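GTP pyrophosphokinase YjbM (Bacillus subtilis PY79, PDB 5F2V) makes the alarmones pppGpp and ppGpp by transferring pyrophosphate from ATP to GTP or GDP, working as a highly cooperative homotetramer. Local coordinates at residues Ser116-Val121 with Leu135-Ile140; Phe40-Val45 with Gly73-Cys78; Ala49-Lys54 with Glu66-Ile71. One frame throughout, in Å; residues are numbered along the deposited sequence.

Interaction 1: residues Ser116-Val121 with Leu135-Ile140. With MG (magnesium ion), chain R; APC (diphosphomethylphosphonic acid adenosyl ester), chain Q.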
loop_
_atom_site.group_PDB
_atom_site.type_symbol
_atom_site.label_atom_id
_atom_site.label_comp_id
_atom_site.label_asym_id
_atom_site.label_seq_id
_atom_site.Cartn_x
_atom_site.Cartn_y
_atom_site.Cartn_z
ATOM N N SER C 116 28.194 -3.103 2.797
ATOM C CA SER C 116 27.297 -3.641 1.778
ATOM C C SER C 116 27.571 -5.127 1.613
ATOM O O SER C 116 28.707 -5.529 1.439
ATOM C CB SER C 116 27.485 -2.896 0.451
ATOM O OG SER C 116 27.285 -3.742 -0.663
ATOM N N TYR C 117 26.518 -5.932 1.693
ATOM C CA TYR C 117 26.596 -7.394 1.655
ATOM C C TYR C 117 25.366 -7.911 0.945
ATOM O O TYR C 117 24.427 -7.165 0.710
ATOM C CB TYR C 117 26.670 -7.972 3.070
ATOM C CG TYR C 117 26.887 -9.473 3.202
ATOM C CD1 TYR C 117 28.147 -10.024 3.050
ATOM C CD2 TYR C 117 25.843 -10.330 3.533
ATOM C CE1 TYR C 117 28.364 -11.388 3.195
ATOM C CE2 TYR C 117 26.055 -11.706 3.684
ATOM C CZ TYR C 117 27.322 -12.217 3.517
ATOM O OH TYR C 117 27.579 -13.559 3.657
ATOM N N HIS C 118 25.348 -9.188 0.612
ATOM C CA HIS C 118 24.218 -9.713 -0.107
ATOM C C HIS C 118 24.272 -11.238 -0.096
ATOM O O HIS C 118 25.326 -11.822 0.145
ATOM C CB HIS C 118 24.205 -9.145 -1.533
ATOM C CG HIS C 118 25.106 -9.870 -2.485
ATOM N ND1 HIS C 118 24.658 -10.870 -3.320
ATOM C CD2 HIS C 118 26.432 -9.748 -2.726
ATOM C CE1 HIS C 118 25.664 -11.331 -4.040
ATOM N NE2 HIS C 118 26.754 -10.669 -3.698
ATOM N N LEU C 119 23.131 -11.879 -0.306
ATOM C CA LEU C 119 23.109 -13.324 -0.491
ATOM C C LEU C 119 21.936 -13.718 -1.386
ATOM O O LEU C 119 20.907 -13.050 -1.401
ATOM C CB LEU C 119 23.053 -14.065 0.853
ATOM C CG LEU C 119 22.183 -13.539 1.983
ATOM C CD1 LEU C 119 20.786 -13.387 1.467
ATOM C CD2 LEU C 119 22.200 -14.490 3.168
ATOM N N VAL C 120 22.100 -14.786 -2.159
ATOM C CA VAL C 120 21.066 -15.179 -3.099
ATOM C C VAL C 120 20.218 -16.298 -2.518
ATOM O O VAL C 120 20.735 -17.203 -1.872
ATOM C CB VAL C 120 21.666 -15.625 -4.417
ATOM C CG1 VAL C 120 20.572 -15.907 -5.402
ATOM C CG2 VAL C 120 22.586 -14.551 -4.943
ATOM N N VAL C 121 18.910 -16.214 -2.722
ATOM C CA VAL C 121 18.000 -17.250 -2.241
ATOM C C VAL C 121 17.228 -17.884 -3.399
ATOM O O VAL C 121 16.965 -17.241 -4.418
ATOM C CB VAL C 121 16.998 -16.701 -1.199
ATOM C CG1 VAL C 121 17.717 -15.892 -0.141
ATOM C CG2 VAL C 121 15.924 -15.853 -1.878
ATOM N N LEU C 135 15.395 -17.277 -8.589
ATOM C CA LEU C 135 16.477 -16.654 -7.840
ATOM C C LEU C 135 16.031 -15.278 -7.382
ATOM O O LEU C 135 15.383 -14.532 -8.133
ATOM C CB LEU C 135 17.754 -16.566 -8.677
ATOM C CG LEU C 135 18.300 -17.961 -8.954
ATOM C CD1 LEU C 135 19.338 -17.920 -10.043
ATOM C CD2 LEU C 135 18.830 -18.595 -7.665
ATOM N N VAL C 136 16.348 -14.966 -6.130
ATOM C CA VAL C 136 16.130 -13.634 -5.602
ATOM C C VAL C 136 17.371 -13.172 -4.877
ATOM O O VAL C 136 17.823 -13.849 -3.950
ATOM C CB VAL C 136 14.950 -13.575 -4.638
ATOM C CG1 VAL C 136 14.847 -12.171 -4.041
ATOM C CG2 VAL C 136 13.651 -13.979 -5.343
ATOM N N GLU C 137 17.921 -12.031 -5.288
ATOM C CA GLU C 137 19.061 -11.453 -4.587
ATOM C C GLU C 137 18.600 -10.521 -3.476
ATOM O O GLU C 137 17.816 -9.607 -3.706
ATOM C CB GLU C 137 19.975 -10.696 -5.553
ATOM C CG GLU C 137 21.238 -10.156 -4.897
ATOM C CD GLU C 137 21.817 -8.977 -5.645
ATOM O OE1 GLU C 137 21.276 -7.867 -5.472
ATOM O OE2 GLU C 137 22.807 -9.146 -6.401
ATOM N N ILE C 138 19.099 -10.749 -2.268
ATOM C CA ILE C 138 18.779 -9.902 -1.125
ATOM C C ILE C 138 20.000 -9.134 -0.637
ATOM O O ILE C 138 20.865 -9.685 0.050
ATOM C CB ILE C 138 18.228 -10.712 0.050
ATOM C CG1 ILE C 138 16.902 -11.353 -0.338
ATOM C CG2 ILE C 138 18.023 -9.824 1.269
ATOM C CD1 ILE C 138 16.346 -12.203 0.745
ATOM N N GLN C 139 20.057 -7.853 -0.978
ATOM C CA GLN C 139 21.116 -6.997 -0.485
ATOM C C GLN C 139 20.923 -6.637 0.991
ATOM O O GLN C 139 19.813 -6.612 1.486
ATOM C CB GLN C 139 21.200 -5.736 -1.341
ATOM C CG GLN C 139 21.783 -5.989 -2.720
ATOM C CD GLN C 139 21.605 -4.809 -3.642
ATOM O OE1 GLN C 139 21.105 -3.749 -3.246
ATOM N NE2 GLN C 139 22.011 -4.980 -4.884
ATOM N N ILE C 140 22.019 -6.379 1.690
ATOM C CA ILE C 140 21.970 -5.859 3.049
ATOM C C ILE C 140 23.025 -4.744 3.232
ATOM O O ILE C 140 24.229 -4.980 3.130
ATOM C CB ILE C 140 22.188 -6.973 4.071
ATOM C CG1 ILE C 140 21.442 -8.226 3.636
ATOM C CG2 ILE C 140 21.731 -6.540 5.453
ATOM C CD1 ILE C 140 21.605 -9.356 4.614
HETATM MG MG MG R . 22.424 -7.538 -8.313
HETATM P PG APC Q . 24.454 -5.110 -11.968
HETATM O O1G APC Q . 24.673 -6.561 -12.134
HETATM O O2G APC Q . 25.633 -4.449 -12.581
HETATM O O3G APC Q . 23.272 -4.919 -12.839
HETATM P PB APC Q . 23.035 -5.484 -9.656
HETATM O O1B APC Q . 23.447 -5.673 -8.198
HETATM O O2B APC Q . 22.881 -6.858 -10.287
HETATM O O3B APC Q . 24.210 -4.705 -10.454
HETATM P PA APC Q . 21.654 -2.943 -10.620
HETATM O O1A APC Q . 22.063 -2.002 -9.503
HETATM O O2A APC Q . 22.942 -2.914 -11.349
HETATM C C3A APC Q . 21.513 -4.492 -9.662
HETATM O "O5'" APC Q . 20.277 -2.598 -11.568
HETATM C "C5'" APC Q . 19.621 -1.325 -11.784
HETATM C "C4'" APC Q . 18.755 -0.609 -10.697
HETATM O "O4'" APC Q . 18.093 -1.456 -9.684
HETATM C "C3'" APC Q . 19.374 0.404 -9.761
HETATM O "O3'" APC Q . 18.489 1.540 -9.523
HETATM C "C2'" APC Q . 19.522 -0.154 -8.406
HETATM O "O2'" APC Q . 19.531 0.875 -7.377
HETATM C "C1'" APC Q . 18.327 -0.998 -8.289
HETATM N N9 APC Q . 18.530 -2.174 -7.527
HETATM C C8 APC Q . 19.373 -3.033 -8.002
HETATM N N7 APC Q . 19.465 -4.163 -7.221
HETATM C C5 APC Q . 18.501 -3.903 -6.158
HETATM C C6 APC Q . 18.057 -4.625 -5.027
HETATM N N6 APC Q . 18.589 -5.904 -4.686
HETATM N N1 APC Q . 17.123 -4.051 -4.264
HETATM C C2 APC Q . 16.628 -2.838 -4.550
HETATM N N3 APC Q . 16.985 -2.087 -5.608
HETATM C C4 APC Q . 17.919 -2.587 -6.427
HETATM O O HOH W 1 21.002 -6.181 -7.251
HETATM O O HOH W 2 24.121 -8.961 -9.034
#
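His118 and Glu137 meet on the nucleotide side of an antiparallel beta hairpin, the side that also carries Val120 and Gln139. The imidazole atom ND1 lies 3.8 Å from Glu137 CG, on the aliphatic stem of the glutamate. Ring and carboxylate planes are turned 58° apart. Glu137 runs out extended, its CG anti to the backbone N (chi1 -176°), which carries the carboxylate clear of the strand to the magnesium ion. There OE2 binds the metal at 2.5 Å, alongside two phosphate oxygens of the ATP analogue and two waters. OE1 accepts a 2.5 Å hydrogen bond from one of those metal-bound waters, water 1, and weak ones from Gln139 NE2 and the adenine N6. Glu137 is the inferred proton acceptor of the reaction. Gln139 is also extended beyond CG and lays its amide close to the adenine amino group, CD to N6 3.4 Å, while its OE1 is held by Arg75.

The other side of the hairpin is mostly apolar. Val121 and Val136 lie side by side, CG2 to CB 3.7 Å, and Val121 CG1 reaches Ile138 CD1. Leu119 sets CG between its backbone N and carbonyl carbon (chi1 40°), bringing CD1 to 4.0 Å from Ile138 CB. Tyr117 receives Ile140 CD1 at its ring edge. Six backbone hydrogen bonds join the strands.

Helix 81-93 packs on this second side against Leu119, Ile138 and Ile140; strand 72-78 flanks 130-142, and 98-100 flanks 116-127.

Interaction 2: residues Phe40-Val45 with Gly73-Cys78. With APC (diphosphomethylphosphonic acid adenosyl ester), chain Q.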
loop_
_atom_site.group_PDB
_atom_site.type_symbol
_atom_site.label_atom_id
_atom_site.label_comp_id
_atom_site.label_asym_id
_atom_site.label_seq_id
_atom_site.Cartn_x
_atom_site.Cartn_y
_atom_site.Cartn_z
ATOM N N PHE C 40 14.424 -0.344 6.842
ATOM C CA PHE C 40 13.366 -0.601 5.894
ATOM C C PHE C 40 13.732 -1.572 4.763
ATOM O O PHE C 40 14.841 -2.082 4.698
ATOM C CB PHE C 40 12.842 0.720 5.333
ATOM C CG PHE C 40 13.825 1.498 4.521
ATOM C CD1 PHE C 40 14.728 2.370 5.137
ATOM C CD2 PHE C 40 13.791 1.442 3.136
ATOM C CE1 PHE C 40 15.620 3.136 4.381
ATOM C CE2 PHE C 40 14.688 2.204 2.366
ATOM C CZ PHE C 40 15.606 3.050 2.995
ATOM N N VAL C 41 12.758 -1.852 3.904
ATOM C CA VAL C 41 12.903 -2.816 2.836
ATOM C C VAL C 41 12.451 -2.222 1.515
ATOM O O VAL C 41 11.454 -1.525 1.462
ATOM C CB VAL C 41 12.072 -4.084 3.100
ATOM C CG1 VAL C 41 12.238 -5.046 1.955
ATOM C CG2 VAL C 41 12.451 -4.735 4.419
ATOM N N THR C 42 13.180 -2.491 0.445
ATOM C CA THR C 42 12.726 -2.131 -0.890
ATOM C C THR C 42 12.989 -3.290 -1.811
ATOM O O THR C 42 13.725 -4.211 -1.460
ATOM C CB THR C 42 13.434 -0.899 -1.456
ATOM O OG1 THR C 42 14.818 -1.205 -1.664
ATOM C CG2 THR C 42 13.310 0.265 -0.511
ATOM N N GLY C 43 12.403 -3.237 -2.996
ATOM C CA GLY C 43 12.566 -4.298 -3.960
ATOM C C GLY C 43 12.484 -3.707 -5.338
ATOM O O GLY C 43 12.017 -2.583 -5.521
ATOM N N ARG C 44 12.937 -4.463 -6.324
ATOM C CA ARG C 44 12.815 -4.011 -7.690
ATOM C C ARG C 44 12.979 -5.184 -8.664
ATOM O O ARG C 44 13.694 -6.152 -8.365
ATOM C CB ARG C 44 13.833 -2.900 -7.938
ATOM C CG ARG C 44 14.742 -3.097 -9.113
ATOM C CD ARG C 44 15.774 -4.091 -8.762
ATOM N NE ARG C 44 16.847 -4.119 -9.720
ATOM C CZ ARG C 44 17.547 -5.209 -10.009
ATOM N NH1 ARG C 44 17.242 -6.364 -9.444
ATOM N NH2 ARG C 44 18.543 -5.139 -10.886
ATOM N N VAL C 45 12.296 -5.110 -9.807
ATOM C CA VAL C 45 12.556 -6.058 -10.879
ATOM C C VAL C 45 13.488 -5.415 -11.903
ATOM O O VAL C 45 13.207 -4.354 -12.452
ATOM C CB VAL C 45 11.274 -6.561 -11.581
ATOM C CG1 VAL C 45 11.653 -7.478 -12.746
ATOM C CG2 VAL C 45 10.373 -7.296 -10.592
ATOM N N GLY C 73 15.158 -8.383 -7.058
ATOM C CA GLY C 73 16.027 -7.926 -6.006
ATOM C C GLY C 73 15.268 -7.351 -4.844
ATOM O O GLY C 73 14.243 -6.697 -5.029
ATOM N N LEU C 74 15.770 -7.609 -3.643
ATOM C CA LEU C 74 15.337 -6.881 -2.468
ATOM C C LEU C 74 16.539 -6.250 -1.761
ATOM O O LEU C 74 17.666 -6.722 -1.866
ATOM C CB LEU C 74 14.572 -7.789 -1.512
ATOM C CG LEU C 74 13.085 -8.006 -1.797
ATOM C CD1 LEU C 74 12.908 -9.153 -2.768
ATOM C CD2 LEU C 74 12.343 -8.265 -0.498
ATOM N N ARG C 75 16.287 -5.167 -1.044
ATOM C CA ARG C 75 17.341 -4.474 -0.330
ATOM C C ARG C 75 16.881 -4.175 1.085
ATOM O O ARG C 75 15.898 -3.474 1.295
ATOM C CB ARG C 75 17.731 -3.192 -1.053
ATOM C CG ARG C 75 18.903 -2.460 -0.409
ATOM C CD ARG C 75 19.377 -1.281 -1.252
ATOM N NE ARG C 75 19.893 -1.713 -2.548
ATOM C CZ ARG C 75 19.758 -0.997 -3.650
ATOM N NH1 ARG C 75 19.128 0.164 -3.586
ATOM N NH2 ARG C 75 20.238 -1.434 -4.808
ATOM N N ILE C 76 17.592 -4.742 2.050
ATOM C CA ILE C 76 17.285 -4.581 3.461
ATOM C C ILE C 76 18.263 -3.560 4.045
ATOM O O ILE C 76 19.478 -3.691 3.870
ATOM C CB ILE C 76 17.378 -5.939 4.199
ATOM C CG1 ILE C 76 16.311 -6.907 3.670
ATOM C CG2 ILE C 76 17.252 -5.755 5.695
ATOM C CD1 ILE C 76 16.303 -8.283 4.342
ATOM N N MET C 77 17.739 -2.533 4.709
ATOM C CA MET C 77 18.578 -1.458 5.256
ATOM C C MET C 77 18.591 -1.452 6.790
ATOM O O MET C 77 17.544 -1.654 7.430
ATOM C CB MET C 77 18.104 -0.104 4.737
ATOM C CG MET C 77 19.097 0.620 3.847
ATOM S SD MET C 77 18.988 0.181 2.103
ATOM C CE MET C 77 17.325 0.695 1.716
ATOM N N CYS C 78 19.775 -1.239 7.378
ATOM C CA CYS C 78 19.914 -1.213 8.836
ATOM C C CYS C 78 20.698 -0.021 9.318
ATOM O O CYS C 78 21.495 0.550 8.577
ATOM C CB CYS C 78 20.600 -2.468 9.370
ATOM S SG CYS C 78 20.812 -3.841 8.219
HETATM P PG APC Q . 24.454 -5.110 -11.968
HETATM O O1G APC Q . 24.673 -6.561 -12.134
HETATM O O2G APC Q . 25.633 -4.449 -12.581
HETATM O O3G APC Q . 23.272 -4.919 -12.839
HETATM P PB APC Q . 23.035 -5.484 -9.656
HETATM O O1B APC Q . 23.447 -5.673 -8.198
HETATM O O2B APC Q . 22.881 -6.858 -10.287
HETATM O O3B APC Q . 24.210 -4.705 -10.454
HETATM P PA APC Q . 21.654 -2.943 -10.620
HETATM O O1A APC Q . 22.063 -2.002 -9.503
HETATM O O2A APC Q . 22.942 -2.914 -11.349
HETATM C C3A APC Q . 21.513 -4.492 -9.662
HETATM O "O5'" APC Q . 20.277 -2.598 -11.568
HETATM C "C5'" APC Q . 19.621 -1.325 -11.784
HETATM C "C4'" APC Q . 18.755 -0.609 -10.697
HETATM O "O4'" APC Q . 18.093 -1.456 -9.684
HETATM C "C3'" APC Q . 19.374 0.404 -9.761
HETATM O "O3'" APC Q . 18.489 1.540 -9.523
HETATM C "C2'" APC Q . 19.522 -0.154 -8.406
HETATM O "O2'" APC Q . 19.531 0.875 -7.377
HETATM C "C1'" APC Q . 18.327 -0.998 -8.289
HETATM N N9 APC Q . 18.530 -2.174 -7.527
HETATM C C8 APC Q . 19.373 -3.033 -8.002
HETATM N N7 APC Q . 19.465 -4.163 -7.221
HETATM C C5 APC Q . 18.501 -3.903 -6.158
HETATM C C6 APC Q . 18.057 -4.625 -5.027
HETATM N N6 APC Q . 18.589 -5.904 -4.686
HETATM N N1 APC Q . 17.123 -4.051 -4.264
HETATM C C2 APC Q . 16.628 -2.838 -4.550
HETATM N N3 APC Q . 16.985 -2.087 -5.608
HETATM C C4 APC Q . 17.919 -2.587 -6.427
#
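Thr42 and Arg75 face each other as a hydrogen-bonded antiparallel pair, Arg75 N giving to Thr42 O at 2.8 Å and Thr42 N to Arg75 O. Arg44 and Gly73 form a second such pair, while Met77 N to Phe40 O continues the bonding towards the other end.

Hydrogen bonds to the nucleotide come from Arg44 and Leu74. Arg44, bent at chi2 (-76°), brings its guanidinium across the analogue: NE donates to the ribose O4' at 2.9 Å, NH2 to O5', and C8 of the base lies over one face of the group. The adenine N6 donates to Leu74 O at 3.1 Å, with Gly73 CA 3.5 Å from the same N6. Arg75 takes part differently, laying a guanidinium face against the purine near N3 while its NE is held by Gln139.

Apolar contacts lie towards both faces. Met77 CB sits over the Phe40 ring, 4.3 Å from its centroid, a CH-pi contact accompanied by an oblique Met-aromatic approach of SD. Val41 CG1 meets Leu74 CD2 on the opposite face.

Helix 3-29 covers Val41, Leu74 and Ile76, helix 143-158 packs on Phe40 and Met77, and strand 130-142 flanks 72-78.

Interaction 3: residues Ala49-Lys54 with Glu66-Ile71. With APC (diphosphomethylphosphonic acid adenosyl ester), chain Q.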
loop_
_atom_site.group_PDB
_atom_site.type_symbol
_atom_site.label_atom_id
_atom_site.label_comp_id
_atom_site.label_asym_id
_atom_site.label_seq_id
_atom_site.Cartn_x
_atom_site.Cartn_y
_atom_site.Cartn_z
ATOM N N ALA C 49 16.631 -3.597 -20.285
ATOM C CA ALA C 49 17.952 -3.106 -20.689
ATOM C C ALA C 49 19.053 -3.515 -19.695
ATOM O O ALA C 49 20.140 -3.904 -20.105
ATOM C CB ALA C 49 17.931 -1.605 -20.868
ATOM N N SER C 50 18.779 -3.446 -18.398
ATOM C CA SER C 50 19.767 -3.896 -17.418
ATOM C C SER C 50 20.054 -5.377 -17.590
ATOM O O SER C 50 21.203 -5.800 -17.438
ATOM C CB SER C 50 19.313 -3.646 -15.973
ATOM O OG SER C 50 19.282 -2.269 -15.627
ATOM N N ILE C 51 19.019 -6.167 -17.893
ATOM C CA ILE C 51 19.181 -7.619 -17.979
ATOM C C ILE C 51 19.985 -8.023 -19.208
ATOM O O ILE C 51 20.877 -8.876 -19.130
ATOM C CB ILE C 51 17.840 -8.354 -18.024
ATOM C CG1 ILE C 51 16.965 -7.952 -16.841
ATOM C CG2 ILE C 51 18.075 -9.848 -18.009
ATOM C CD1 ILE C 51 15.548 -8.553 -16.897
ATOM N N LEU C 52 19.672 -7.408 -20.341
ATOM C CA LEU C 52 20.355 -7.742 -21.577
ATOM C C LEU C 52 21.824 -7.388 -21.483
ATOM O O LEU C 52 22.675 -8.245 -21.729
ATOM C CB LEU C 52 19.699 -7.040 -22.758
ATOM C CG LEU C 52 18.289 -7.606 -22.997
ATOM C CD1 LEU C 52 17.633 -7.003 -24.211
ATOM C CD2 LEU C 52 18.293 -9.135 -23.074
ATOM N N GLU C 53 22.112 -6.145 -21.096
ATOM C CA GLU C 53 23.486 -5.692 -20.881
ATOM C C GLU C 53 24.247 -6.580 -19.888
ATOM O O GLU C 53 25.394 -6.958 -20.133
ATOM C CB GLU C 53 23.497 -4.236 -20.404
ATOM C CG GLU C 53 24.889 -3.594 -20.336
ATOM C CD GLU C 53 25.629 -3.526 -21.689
ATOM O OE1 GLU C 53 26.585 -4.316 -21.887
ATOM O OE2 GLU C 53 25.284 -2.664 -22.539
ATOM N N LYS C 54 23.626 -6.945 -18.775
ATOM C CA LYS C 54 24.332 -7.827 -17.856
ATOM C C LYS C 54 24.611 -9.190 -18.489
ATOM O O LYS C 54 25.659 -9.786 -18.233
ATOM C CB LYS C 54 23.565 -8.003 -16.558
ATOM C CG LYS C 54 24.255 -8.938 -15.591
ATOM C CD LYS C 54 23.881 -8.559 -14.185
ATOM C CE LYS C 54 24.500 -9.469 -13.172
ATOM N NZ LYS C 54 24.178 -8.969 -11.817
ATOM N N GLU C 66 17.546 -17.291 -16.790
ATOM C CA GLU C 66 17.096 -17.706 -15.471
ATOM C C GLU C 66 18.253 -17.923 -14.509
ATOM O O GLU C 66 18.027 -18.107 -13.317
ATOM C CB GLU C 66 16.264 -18.996 -15.548
ATOM C CG GLU C 66 14.934 -18.878 -16.288
ATOM C CD GLU C 66 15.085 -19.098 -17.784
ATOM O OE1 GLU C 66 16.166 -19.573 -18.214
ATOM O OE2 GLU C 66 14.122 -18.797 -18.528
ATOM N N THR C 67 19.490 -17.926 -15.004
ATOM C CA THR C 67 20.610 -18.194 -14.107
ATOM C C THR C 67 21.031 -16.896 -13.445
ATOM O O THR C 67 21.732 -16.909 -12.417
ATOM C CB THR C 67 21.824 -18.831 -14.821
ATOM O OG1 THR C 67 22.332 -17.934 -15.820
ATOM C CG2 THR C 67 21.458 -20.163 -15.453
ATOM N N MET C 68 20.597 -15.784 -14.047
ATOM C CA MET C 68 20.930 -14.454 -13.552
ATOM C C MET C 68 20.370 -14.380 -12.157
ATOM O O MET C 68 19.281 -14.886 -11.916
ATOM C CB MET C 68 20.364 -13.359 -14.450
ATOM C CG MET C 68 20.865 -11.981 -14.110
ATOM S SD MET C 68 20.440 -10.714 -15.328
ATOM C CE MET C 68 21.316 -11.303 -16.775
ATOM N N GLN C 69 21.114 -13.791 -11.228
ATOM C CA GLN C 69 20.794 -13.964 -9.823
ATOM C C GLN C 69 20.087 -12.759 -9.240
ATOM O O GLN C 69 19.692 -12.770 -8.073
ATOM C CB GLN C 69 22.060 -14.273 -9.020
ATOM C CG GLN C 69 22.808 -15.500 -9.510
ATOM C CD GLN C 69 24.053 -15.789 -8.701
ATOM O OE1 GLN C 69 24.270 -15.186 -7.656
ATOM N NE2 GLN C 69 24.887 -16.711 -9.185
ATOM N N ASP C 70 19.875 -11.729 -10.049
ATOM C CA ASP C 70 19.337 -10.481 -9.503
ATOM C C ASP C 70 18.222 -9.878 -10.351
ATOM O O ASP C 70 17.975 -8.681 -10.288
ATOM C CB ASP C 70 20.463 -9.465 -9.341
ATOM C CG ASP C 70 20.828 -8.813 -10.646
ATOM O OD1 ASP C 70 21.326 -9.524 -11.537
ATOM O OD2 ASP C 70 20.599 -7.590 -10.797
ATOM N N ILE C 71 17.549 -10.698 -11.150
ATOM C CA ILE C 71 16.374 -10.216 -11.876
ATOM C C ILE C 71 15.322 -9.749 -10.882
ATOM O O ILE C 71 14.567 -8.822 -11.125
ATOM C CB ILE C 71 15.790 -11.282 -12.768
ATOM C CG1 ILE C 71 16.841 -11.759 -13.761
ATOM C CG2 ILE C 71 14.599 -10.724 -13.516
ATOM C CD1 ILE C 71 16.299 -12.718 -14.777
HETATM P PG APC Q . 24.454 -5.110 -11.968
HETATM O O1G APC Q . 24.673 -6.561 -12.134
HETATM O O2G APC Q . 25.633 -4.449 -12.581
HETATM O O3G APC Q . 23.272 -4.919 -12.839
HETATM P PB APC Q . 23.035 -5.484 -9.656
HETATM O O1B APC Q . 23.447 -5.673 -8.198
HETATM O O2B APC Q . 22.881 -6.858 -10.287
HETATM O O3B APC Q . 24.210 -4.705 -10.454
HETATM P PA APC Q . 21.654 -2.943 -10.620
HETATM O O1A APC Q . 22.063 -2.002 -9.503
HETATM O O2A APC Q . 22.942 -2.914 -11.349
HETATM C C3A APC Q . 21.513 -4.492 -9.662
HETATM O "O5'" APC Q . 20.277 -2.598 -11.568
HETATM C "C5'" APC Q . 19.621 -1.325 -11.784
HETATM C "C4'" APC Q . 18.755 -0.609 -10.697
HETATM O "O4'" APC Q . 18.093 -1.456 -9.684
HETATM C "C3'" APC Q . 19.374 0.404 -9.761
HETATM O "O3'" APC Q . 18.489 1.540 -9.523
HETATM C "C2'" APC Q . 19.522 -0.154 -8.406
HETATM O "O2'" APC Q . 19.531 0.875 -7.377
HETATM C "C1'" APC Q . 18.327 -0.998 -8.289
HETATM N N9 APC Q . 18.530 -2.174 -7.527
HETATM C C8 APC Q . 19.373 -3.033 -8.002
HETATM N N7 APC Q . 19.465 -4.163 -7.221
HETATM C C5 APC Q . 18.501 -3.903 -6.158
HETATM C C6 APC Q . 18.057 -4.625 -5.027
HETATM N N6 APC Q . 18.589 -5.904 -4.686
HETATM N N1 APC Q . 17.123 -4.051 -4.264
HETATM C C2 APC Q . 16.628 -2.838 -4.550
HETATM N N3 APC Q . 16.985 -2.087 -5.608
HETATM C C4 APC Q . 17.919 -2.587 -6.427
#
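Lys54 NZ is gripped by Asp70 and the triphosphate of the ATP analogue together, in the nucleotide pocket of this RelA/SpoT synthetase domain. Its firm bond is the salt bridge to Asp70 OD1 at 2.9 Å. The bond from NZ to the terminal phosphate oxygen O1G is modelled very short, leaving its exact length doubtful; O2B, a further acceptor, sits too near Asp70 in the model, so its position is less sure. The lysine leaves helix 48-58 with CG anti to the backbone N (chi1 179°) and stays extended to its tip, and so spans the gap to the loop before strand 72-78. It reaches OD1 from well above the carboxylate plane, 64° out of it. On the same carboxylate, OD2 is paired with Lys46 and Arg44; Asp70 is also a known magnesium ligand of this enzyme. With an alanine here, Asp70 OD1 would probably lose its charged mate and the phosphates a nearby positive charge.

Beside this charged cluster the helix and loop meet through apolar side chains. Ile51 CD1 meets Ile71 CG2 at 4.1 Å, the two side chains crossing at about a right angle. Met68, bent at chi3, turns its sulfur and methyl onto the helix, with SD 3.7 Å from Ile51 CG2.

From the N terminus, helix 3-29 leads to strand 40-45, which pairs with 73-78 in interaction 2 and closes a loop of 27 residues. Nested inside that loop is interaction 3, where helix 48-58 folds back on the segment leading to strand 72-78. Interaction 1 follows in series as the hairpin of strands 116-127 and 130-142, with 13 residues between its segments. The pieces then join: strand 130-142 lies beside 72-78, and Gln139 N probably bonds to Leu74 O, putting interactions 1 and 2 in one sheet. Asp70 is where interactions 2 and 3 meet, while Leu135 and Glu137 pack on the segment 66-71. All three contacts touch the same nucleotide.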